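Local coordinates for uncharacterized protein (Alicyclobacillus acidocaldarius subsp. acidocaldarius, PDB 3RQB) that is not functionally characterised but probably hydrolyses acyl-CoA thioesters, as a double-hotdog member of the acyl-CoA thioesterase family, at residues 208-214 / 259-265; 62-68 / 106-112; 127-132 / 168-172. All blocks are in the same frame, centred on the assembly; numbering follows the deposited sequence.

Contact 1: residues 208-214 / 259-265; sequences TVTFTVY and ATTTQLV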
loop_
_atom_site.group_PDB
_atom_site.type_symbol
_atom_site.label_atom_id
_atom_site.label_comp_id
_atom_site.label_asym_id
_atom_site.label_seq_id
_atom_site.Cartn_x
_atom_site.Cartn_y
_atom_site.Cartn_z
ATOM N N THR B 208 6.372 12.298 3.113
ATOM C CA THR B 208 5.821 11.037 2.655
ATOM C C THR B 208 6.417 10.668 1.314
ATOM O O THR B 208 6.362 11.445 0.354
ATOM C CB THR B 208 4.292 11.098 2.509
ATOM O OG1 THR B 208 3.687 11.159 3.805
ATOM C CG2 THR B 208 3.783 9.862 1.781
ATOM N N VAL B 209 7.012 9.486 1.265
ATOM C CA VAL B 209 7.494 8.909 0.024
ATOM C C VAL B 209 6.370 8.255 -0.776
ATOM O O VAL B 209 6.287 8.408 -2.000
ATOM C CB VAL B 209 8.554 7.856 0.324
ATOM C CG1 VAL B 209 8.909 7.068 -0.940
ATOM C CG2 VAL B 209 9.764 8.525 0.943
ATOM N N THR B 210 5.510 7.520 -0.076
ATOM C CA THR B 210 4.459 6.758 -0.731
ATOM C C THR B 210 3.213 6.582 0.138
ATOM O O THR B 210 3.287 6.501 1.371
ATOM C CB THR B 210 4.977 5.384 -1.183
ATOM O OG1 THR B 210 3.934 4.676 -1.868
ATOM C CG2 THR B 210 5.438 4.588 0.010
ATOM N N PHE B 211 2.067 6.530 -0.533
ATOM C CA PHE B 211 0.782 6.512 0.123
ATOM C C PHE B 211 -0.115 5.542 -0.646
ATOM O O PHE B 211 -0.244 5.656 -1.865
ATOM C CB PHE B 211 0.256 7.946 0.096
ATOM C CG PHE B 211 -1.165 8.111 0.564
ATOM C CD1 PHE B 211 -1.472 8.154 1.918
ATOM C CD2 PHE B 211 -2.191 8.287 -0.356
ATOM C CE1 PHE B 211 -2.786 8.333 2.345
ATOM C CE2 PHE B 211 -3.501 8.466 0.064
ATOM C CZ PHE B 211 -3.799 8.492 1.417
ATOM N N THR B 212 -0.715 4.578 0.055
ATOM C CA THR B 212 -1.648 3.646 -0.584
ATOM C C THR B 212 -3.020 3.708 0.085
ATOM O O THR B 212 -3.119 3.926 1.292
ATOM C CB THR B 212 -1.139 2.176 -0.580
ATOM O OG1 THR B 212 -0.019 2.047 -1.462
ATOM C CG2 THR B 212 -2.214 1.239 -1.069
ATOM N N VAL B 213 -4.076 3.554 -0.715
ATOM C CA VAL B 213 -5.441 3.483 -0.185
ATOM C C VAL B 213 -6.343 2.471 -0.912
ATOM O O VAL B 213 -6.449 2.455 -2.143
ATOM C CB VAL B 213 -6.136 4.857 -0.197
ATOM C CG1 VAL B 213 -6.235 5.379 -1.616
ATOM C CG2 VAL B 213 -7.522 4.753 0.422
ATOM N N TYR B 214 -7.016 1.642 -0.131
ATOM C CA TYR B 214 -7.953 0.684 -0.684
ATOM C C TYR B 214 -9.354 1.158 -0.325
ATOM O O TYR B 214 -9.612 1.472 0.846
ATOM C CB TYR B 214 -7.707 -0.687 -0.054
ATOM C CG TYR B 214 -6.344 -1.280 -0.336
ATOM C CD1 TYR B 214 -5.517 -0.748 -1.322
ATOM C CD2 TYR B 214 -5.899 -2.388 0.366
ATOM C CE1 TYR B 214 -4.283 -1.305 -1.595
ATOM C CE2 TYR B 214 -4.665 -2.952 0.104
ATOM C CZ TYR B 214 -3.860 -2.410 -0.875
ATOM O OH TYR B 214 -2.635 -2.981 -1.132
ATOM N N ALA B 259 -12.487 2.919 4.052
ATOM C CA ALA B 259 -11.208 2.648 3.399
ATOM C C ALA B 259 -10.098 2.322 4.380
ATOM O O ALA B 259 -10.217 2.550 5.580
ATOM C CB ALA B 259 -10.800 3.812 2.528
ATOM N N THR B 260 -9.015 1.782 3.844
ATOM C CA THR B 260 -7.833 1.493 4.623
ATOM C C THR B 260 -6.648 2.123 3.898
ATOM O O THR B 260 -6.633 2.183 2.663
ATOM C CB THR B 260 -7.635 -0.031 4.803
ATOM O OG1 THR B 260 -6.485 -0.280 5.624
ATOM C CG2 THR B 260 -7.445 -0.710 3.460
ATOM N N THR B 261 -5.674 2.620 4.658
ATOM C CA THR B 261 -4.505 3.248 4.057
ATOM C C THR B 261 -3.224 2.920 4.754
ATOM O O THR B 261 -3.194 2.662 5.954
ATOM C CB THR B 261 -4.575 4.772 4.100
ATOM O OG1 THR B 261 -4.621 5.209 5.460
ATOM C CG2 THR B 261 -5.794 5.247 3.382
ATOM N N THR B 262 -2.157 2.987 3.974
ATOM C CA THR B 262 -0.809 2.922 4.492
ATOM C C THR B 262 0.013 4.077 3.944
ATOM O O THR B 262 -0.273 4.642 2.877
ATOM C CB THR B 262 -0.128 1.600 4.134
ATOM O OG1 THR B 262 0.082 1.536 2.718
ATOM C CG2 THR B 262 -0.999 0.435 4.565
ATOM N N GLN B 263 1.037 4.424 4.701
ATOM C CA GLN B 263 1.882 5.536 4.352
ATOM C C GLN B 263 3.289 5.157 4.750
ATOM O O GLN B 263 3.502 4.642 5.848
ATOM C CB GLN B 263 1.439 6.756 5.153
ATOM C CG GLN B 263 1.774 8.089 4.537
ATOM C CD GLN B 263 0.876 9.185 5.065
ATOM O OE1 GLN B 263 1.344 10.249 5.454
ATOM N NE2 GLN B 263 -0.425 8.925 5.085
ATOM N N LEU B 264 4.247 5.404 3.865
ATOM C CA LEU B 264 5.651 5.281 4.228
ATOM C C LEU B 264 6.251 6.675 4.288
ATOM O O LEU B 264 6.169 7.444 3.329
ATOM C CB LEU B 264 6.419 4.422 3.231
ATOM C CG LEU B 264 7.864 4.186 3.685
ATOM C CD1 LEU B 264 7.864 3.561 5.069
ATOM C CD2 LEU B 264 8.677 3.329 2.700
ATOM N N VAL B 265 6.856 7.008 5.417
ATOM C CA VAL B 265 7.264 8.375 5.621
ATOM C C VAL B 265 8.704 8.517 6.071
ATOM O O VAL B 265 9.125 7.949 7.083
ATOM C CB VAL B 265 6.372 9.041 6.647
ATOM C CG1 VAL B 265 6.617 10.534 6.643
ATOM C CG2 VAL B 265 4.926 8.727 6.345
#

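Contact 2: residues 62-68 / 106-112; sequences PLALTVN and TTATAVF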
loop_
_atom_site.group_PDB
_atom_site.type_symbol
_atom_site.label_atom_id
_atom_site.label_comp_id
_atom_site.label_asym_id
_atom_site.label_seq_id
_atom_site.Cartn_x
_atom_site.Cartn_y
_atom_site.Cartn_z
ATOM N N PRO B 62 -13.291 3.330 -8.661
ATOM C CA PRO B 62 -11.997 3.113 -8.007
ATOM C C PRO B 62 -11.967 1.955 -7.020
ATOM O O PRO B 62 -12.901 1.718 -6.251
ATOM C CB PRO B 62 -11.774 4.416 -7.247
ATOM C CG PRO B 62 -12.522 5.435 -8.031
ATOM C CD PRO B 62 -13.718 4.736 -8.600
ATOM N N LEU B 63 -10.844 1.256 -7.038
ATOM C CA LEU B 63 -10.557 0.209 -6.078
ATOM C C LEU B 63 -9.365 0.592 -5.194
ATOM O O LEU B 63 -9.494 0.723 -3.973
ATOM C CB LEU B 63 -10.303 -1.098 -6.816
ATOM C CG LEU B 63 -11.605 -1.552 -7.470
ATOM C CD1 LEU B 63 -11.412 -2.713 -8.437
ATOM C CD2 LEU B 63 -12.608 -1.894 -6.384
ATOM N N ALA B 64 -8.199 0.754 -5.810
ATOM C CA ALA B 64 -6.997 1.055 -5.054
ATOM C C ALA B 64 -6.227 2.210 -5.676
ATOM O O ALA B 64 -6.347 2.476 -6.872
ATOM C CB ALA B 64 -6.116 -0.179 -4.961
ATOM N N LEU B 65 -5.444 2.889 -4.842
ATOM C CA LEU B 65 -4.537 3.937 -5.285
ATOM C C LEU B 65 -3.217 3.889 -4.520
ATOM O O LEU B 65 -3.200 3.768 -3.293
ATOM C CB LEU B 65 -5.164 5.315 -5.101
ATOM C CG LEU B 65 -4.230 6.449 -5.544
ATOM C CD1 LEU B 65 -3.664 6.200 -6.951
ATOM C CD2 LEU B 65 -4.912 7.811 -5.483
ATOM N N THR B 66 -2.115 3.977 -5.261
ATOM C CA THR B 66 -0.789 4.112 -4.682
ATOM C C THR B 66 -0.145 5.316 -5.333
ATOM O O THR B 66 -0.015 5.367 -6.556
ATOM C CB THR B 66 0.089 2.872 -4.944
ATOM O OG1 THR B 66 -0.394 1.759 -4.175
ATOM C CG2 THR B 66 1.540 3.164 -4.577
ATOM N N VAL B 67 0.221 6.298 -4.516
ATOM C CA VAL B 67 0.875 7.504 -5.001
ATOM C C VAL B 67 2.264 7.560 -4.426
ATOM O O VAL B 67 2.441 7.442 -3.220
ATOM C CB VAL B 67 0.165 8.789 -4.525
ATOM C CG1 VAL B 67 0.936 10.021 -4.987
ATOM C CG2 VAL B 67 -1.275 8.841 -5.003
ATOM N N ASN B 68 3.246 7.754 -5.293
ATOM C CA ASN B 68 4.623 7.930 -4.859
ATOM C C ASN B 68 5.071 9.361 -5.128
ATOM O O ASN B 68 4.965 9.842 -6.263
ATOM C CB ASN B 68 5.517 6.934 -5.588
ATOM C CG ASN B 68 4.887 5.562 -5.675
ATOM O OD1 ASN B 68 4.579 5.069 -6.766
ATOM N ND2 ASN B 68 4.658 4.949 -4.522
ATOM N N THR B 106 5.369 13.538 -9.335
ATOM C CA THR B 106 4.604 12.502 -8.650
ATOM C C THR B 106 4.153 11.376 -9.599
ATOM O O THR B 106 3.852 11.637 -10.758
ATOM C CB THR B 106 3.384 13.152 -7.970
ATOM O OG1 THR B 106 3.850 14.133 -7.028
ATOM C CG2 THR B 106 2.525 12.120 -7.260
ATOM N N THR B 107 4.139 10.129 -9.114
ATOM C CA THR B 107 3.573 9.000 -9.867
ATOM C C THR B 107 2.562 8.208 -9.047
ATOM O O THR B 107 2.599 8.204 -7.814
ATOM C CB THR B 107 4.638 8.001 -10.405
ATOM O OG1 THR B 107 5.070 7.109 -9.361
ATOM C CG2 THR B 107 5.820 8.748 -11.005
ATOM N N ALA B 108 1.658 7.533 -9.747
ATOM C CA ALA B 108 0.595 6.801 -9.088
ATOM C C ALA B 108 0.135 5.642 -9.951
ATOM O O ALA B 108 0.268 5.676 -11.175
ATOM C CB ALA B 108 -0.575 7.731 -8.778
ATOM N N THR B 109 -0.396 4.614 -9.307
ATOM C CA THR B 109 -1.057 3.538 -10.025
ATOM C C THR B 109 -2.448 3.381 -9.420
ATOM O O THR B 109 -2.649 3.605 -8.222
ATOM C CB THR B 109 -0.264 2.197 -9.970
ATOM O OG1 THR B 109 -0.169 1.736 -8.613
ATOM C CG2 THR B 109 1.141 2.365 -10.549
ATOM N N ALA B 110 -3.413 3.016 -10.250
ATOM C CA ALA B 110 -4.776 2.870 -9.767
ATOM C C ALA B 110 -5.479 1.673 -10.386
ATOM O O ALA B 110 -5.197 1.266 -11.525
ATOM C CB ALA B 110 -5.579 4.148 -10.017
ATOM N N VAL B 111 -6.408 1.119 -9.621
ATOM C CA VAL B 111 -7.208 0.024 -10.103
ATOM C C VAL B 111 -8.666 0.423 -10.054
ATOM O O VAL B 111 -9.177 0.786 -9.005
ATOM C CB VAL B 111 -6.996 -1.216 -9.244
ATOM C CG1 VAL B 111 -7.676 -2.412 -9.884
ATOM C CG2 VAL B 111 -5.498 -1.471 -9.065
ATOM N N PHE B 112 -9.331 0.354 -11.203
ATOM C CA PHE B 112 -10.771 0.572 -11.285
ATOM C C PHE B 112 -11.439 -0.740 -11.604
ATOM O O PHE B 112 -10.849 -1.596 -12.253
ATOM C CB PHE B 112 -11.111 1.557 -12.391
ATOM C CG PHE B 112 -10.843 2.972 -12.033
ATOM C CD1 PHE B 112 -9.544 3.428 -11.880
ATOM C CD2 PHE B 112 -11.888 3.857 -11.860
ATOM C CE1 PHE B 112 -9.293 4.745 -11.561
ATOM C CE2 PHE B 112 -11.643 5.177 -11.539
ATOM C CZ PHE B 112 -10.342 5.622 -11.389
#

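Contact 3: residues 127-132 / 168-172; sequences PDVPPP and TYQWM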
loop_
_atom_site.group_PDB
_atom_site.type_symbol
_atom_site.label_atom_id
_atom_site.label_comp_id
_atom_site.label_asym_id
_atom_site.label_seq_id
_atom_site.Cartn_x
_atom_site.Cartn_y
_atom_site.Cartn_z
ATOM N N PRO B 127 -13.557 1.192 17.184
ATOM C CA PRO B 127 -13.370 1.607 18.575
ATOM C C PRO B 127 -14.631 2.244 19.127
ATOM O O PRO B 127 -15.456 2.753 18.361
ATOM C CB PRO B 127 -12.244 2.649 18.491
ATOM C CG PRO B 127 -12.061 2.938 17.048
ATOM C CD PRO B 127 -12.499 1.721 16.313
ATOM N N ASP B 128 -14.791 2.193 20.443
ATOM C CA ASP B 128 -15.915 2.860 21.065
ATOM C C ASP B 128 -15.523 4.299 21.339
ATOM O O ASP B 128 -14.525 4.554 22.011
ATOM C CB ASP B 128 -16.324 2.174 22.361
ATOM C CG ASP B 128 -17.616 2.735 22.919
ATOM O OD1 ASP B 128 -18.592 2.866 22.143
ATOM O OD2 ASP B 128 -17.654 3.069 24.123
ATOM N N VAL B 129 -16.312 5.235 20.820
ATOM C CA VAL B 129 -15.973 6.657 20.895
ATOM C C VAL B 129 -17.200 7.541 21.109
ATOM O O VAL B 129 -18.323 7.149 20.778
ATOM C CB VAL B 129 -15.284 7.131 19.599
ATOM C CG1 VAL B 129 -14.131 6.212 19.244
ATOM C CG2 VAL B 129 -16.290 7.188 18.452
ATOM N N PRO B 130 -16.988 8.742 21.666
ATOM C CA PRO B 130 -18.089 9.704 21.782
ATOM C C PRO B 130 -18.500 10.231 20.410
ATOM O O PRO B 130 -17.743 10.084 19.453
ATOM C CB PRO B 130 -17.489 10.827 22.647
ATOM C CG PRO B 130 -16.016 10.709 22.441
ATOM C CD PRO B 130 -15.741 9.245 22.267
ATOM N N PRO B 131 -19.699 10.823 20.312
ATOM C CA PRO B 131 -20.177 11.405 19.054
ATOM C C PRO B 131 -19.476 12.729 18.763
ATOM O O PRO B 131 -18.934 13.353 19.681
ATOM C CB PRO B 131 -21.667 11.657 19.324
ATOM C CG PRO B 131 -21.970 10.980 20.644
ATOM C CD PRO B 131 -20.691 10.949 21.392
ATOM N N PRO B 132 -19.503 13.166 17.493
ATOM C CA PRO B 132 -18.919 14.449 17.079
ATOM C C PRO B 132 -19.488 15.562 17.939
ATOM O O PRO B 132 -18.869 16.608 18.116
ATOM C CB PRO B 132 -19.415 14.609 15.639
ATOM C CG PRO B 132 -19.642 13.218 15.172
ATOM C CD PRO B 132 -20.126 12.451 16.368
ATOM N N THR B 168 -4.061 7.264 16.852
ATOM C CA THR B 168 -4.940 8.431 16.813
ATOM C C THR B 168 -6.372 8.066 16.429
ATOM O O THR B 168 -6.595 7.238 15.539
ATOM C CB THR B 168 -4.437 9.482 15.793
ATOM O OG1 THR B 168 -3.254 10.110 16.297
ATOM C CG2 THR B 168 -5.496 10.554 15.538
ATOM N N TYR B 169 -7.337 8.676 17.119
ATOM C CA TYR B 169 -8.739 8.664 16.687
ATOM C C TYR B 169 -9.179 10.096 16.404
ATOM O O TYR B 169 -8.872 11.001 17.180
ATOM C CB TYR B 169 -9.670 8.100 17.762
ATOM C CG TYR B 169 -9.379 6.690 18.240
ATOM C CD1 TYR B 169 -8.573 5.822 17.511
ATOM C CD2 TYR B 169 -9.931 6.226 19.433
ATOM C CE1 TYR B 169 -8.319 4.525 17.971
ATOM C CE2 TYR B 169 -9.688 4.944 19.899
ATOM C CZ TYR B 169 -8.882 4.092 19.173
ATOM O OH TYR B 169 -8.649 2.814 19.653
ATOM N N GLN B 170 -9.893 10.311 15.305
ATOM C CA GLN B 170 -10.469 11.624 15.058
ATOM C C GLN B 170 -11.754 11.601 14.240
ATOM O O GLN B 170 -11.946 10.761 13.355
ATOM C CB GLN B 170 -9.445 12.535 14.383
ATOM C CG GLN B 170 -9.118 12.154 12.949
ATOM C CD GLN B 170 -7.790 12.745 12.487
ATOM O OE1 GLN B 170 -6.883 12.971 13.298
ATOM N NE2 GLN B 170 -7.669 12.996 11.178
ATOM N N TRP B 171 -12.637 12.540 14.550
ATOM C CA TRP B 171 -13.749 12.829 13.673
ATOM C C TRP B 171 -13.232 13.839 12.678
ATOM O O TRP B 171 -12.530 14.787 13.042
ATOM C CB TRP B 171 -14.920 13.422 14.448
ATOM C CG TRP B 171 -15.577 12.451 15.374
ATOM C CD1 TRP B 171 -15.561 12.477 16.742
ATOM C CD2 TRP B 171 -16.347 11.302 15.002
ATOM N NE1 TRP B 171 -16.275 11.418 17.243
ATOM C CE2 TRP B 171 -16.770 10.680 16.198
ATOM C CE3 TRP B 171 -16.721 10.738 13.772
ATOM C CZ2 TRP B 171 -17.550 9.518 16.202
ATOM C CZ3 TRP B 171 -17.497 9.583 13.776
ATOM C CH2 TRP B 171 -17.901 8.987 14.985
HETATM N N MSE B 172 -13.566 13.626 11.415
HETATM C CA MSE B 172 -13.103 14.512 10.364
HETATM C C MSE B 172 -14.093 14.552 9.207
HETATM O O MSE B 172 -14.759 13.555 8.889
HETATM C CB MSE B 172 -11.744 14.038 9.853
HETATM C CG MSE B 172 -11.838 12.701 9.147
HETATM SE SE MSE B 172 -10.208 11.662 9.168
HETATM C CE MSE B 172 -10.924 10.006 8.440
#

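Contact 1: residues 208-214 / 259-265
T210 and L264 face each other across two antiparallel strands of the C-terminal hotdog domain, at a classic beta bulge, where V209 and T210 both face L264. Their side chains slant across one another, with CG2 of T210 against CB of L264 at 3.4 Å. The torsion of T210 explains this: OG1 is anti to the backbone N (chi1 -178°), which turns the methyl to the leucine and the hydroxyl to strand 61-69, where it makes weak hydrogen bonds with N68 and V67. T212 and T262 follow on the same face. CB of T212 lies 3.6 Å from OG1 of T262, but the hydroxyls serve different partners, T212 bonding T66 and T262 bonding Y214 of the second subunit. Y214 and T260 run side by side in the same direction, CB of Y214 being 3.5 Å from CG2 of T260; the phenol then leads off to T262 of the second subunit. Threonine suits this face because its branched carbon fits an extended strand: T210 and T260 pack their methyls on the partner strand, while T212 and T262 use their hydroxyls to reach a neighbouring strand or subunit.

The opposite face carries T208, F211, V213, T261, Q263 and V265. There CG2 of V213 meets CG2 of T261 obliquely at 3.5 Å; the threonine offers its methyl to the valine. F211 and Q263 also slant past each other, the amide lying by the ring edge with its plane turned 70° from the ring.

At the bulge one carbonyl serves two successive amides: L264 O accepts V209 N at 3.0 Å and, weakly, T210 N at 3.5 Å.

Contact 2: residues 62-68 / 106-112
P62 lies over F112, its CA 4.1 Å from the ring centroid and close to the ring normal, a CH-pi contact. The pyrrolidine continues along the ring, bringing P62 CD to 3.6 Å from F112 CE2; this compact, rigid ring presents several C-H groups to an aromatic face. On the same side of the strands, CD1 of L65 sits 3.9 Å from CB of A108, where alanine is small enough to accept the leucine branch. V67, with CG1 anti to its backbone N (chi1 177°), meets the methyl CG2 of T106 at 3.5 Å. Beside P62 the backbone forms a classic bulge: V111 O accepts L63 N and, weakly, A64 N.

Further out, F112 packs on A52 and M53 of helix 41-53 and meets the ring of F94, while V67 and T106 touch A45 and M48 of that helix. An alanine in place of F112 would probably leave P62 without its aromatic surface and open a gap beneath the helix. On the other face, N68 OD1 bonds T109 OG1 of the second subunit. A strongly bent antiparallel sheet wrapped round a long central helix is the signature of the hotdog fold, here in its N-terminal copy.

Contact 3: residues 127-132 / 168-172
V129 divides its two methyl groups between Y169 and W171, aromatic residues that project from the same side of strand 168-174 towards the irregular chain at 127-132. The first interaction is this apolar packing. With CG1 anti to the carbonyl carbon (chi1 -51°), the two branches part: CG1 goes to CD2 of Y169 at 4.2 Å, and CG2 to CZ2 of W171 at 3.5 Å, the valine and the indole approaching from opposite directions. A branched residue is apt here because one short side chain serves two rings.

The second kind is CH-pi contact, made by a proline at each end of the segment. P127 lays CG over one face of the Y169 ring, 4.2 Å from its centroid and displaced towards the rim, while its CB touches CE2 at 3.7 Å. P132 sets CG above the five-membered ring of W171, 4.0 Å from its centroid, and CD above CE2 at 3.8 Å. Proline has ring C-H groups to offer to an aromatic face, and its restricted phi helps hold the chain extended at P127, P130 and P131.

The third is polar and single: the indole NE1 of W171 donates to P130 O at 3.0 Å. The acceptor lies near the indole plane, at its edge, but the bond is bent, with 139° at the hydrogen. It gives the buried indole N-H a partner and, together with the packing of V129 and P132, helps set the rotation of the ring.

The contact lies at the surface and lays the loop after strand 121-122 across three strands: besides 168-174, P127 touches L231 and V233 of strand 230-240, and P132 touches R153 of strand 150-156.

How the contacts relate
From the N terminus, contact 2 comes first: strand 61-69 runs out and strand 103-113 returns beside it, with strands 77-87 and 91-100 in the excursion between. Contact 3 comes next, joining the loop at 127-132 that follows strand 121-122 to strand 168-174, and so closing an excursion that includes strand 150-156. Contact 1 is last, closing the excursion from 208-214 through helix 219-224 and two strands to 259-265. The three follow in series; none nests in or crosses another. Contacts 1 and 2 touch directly, because strands 61-69 and 206-215 are neighbours and join the two hotdog halves, and both reach the second subunit. Contact 3 stands apart, about 28 Å from contact 2 between centres.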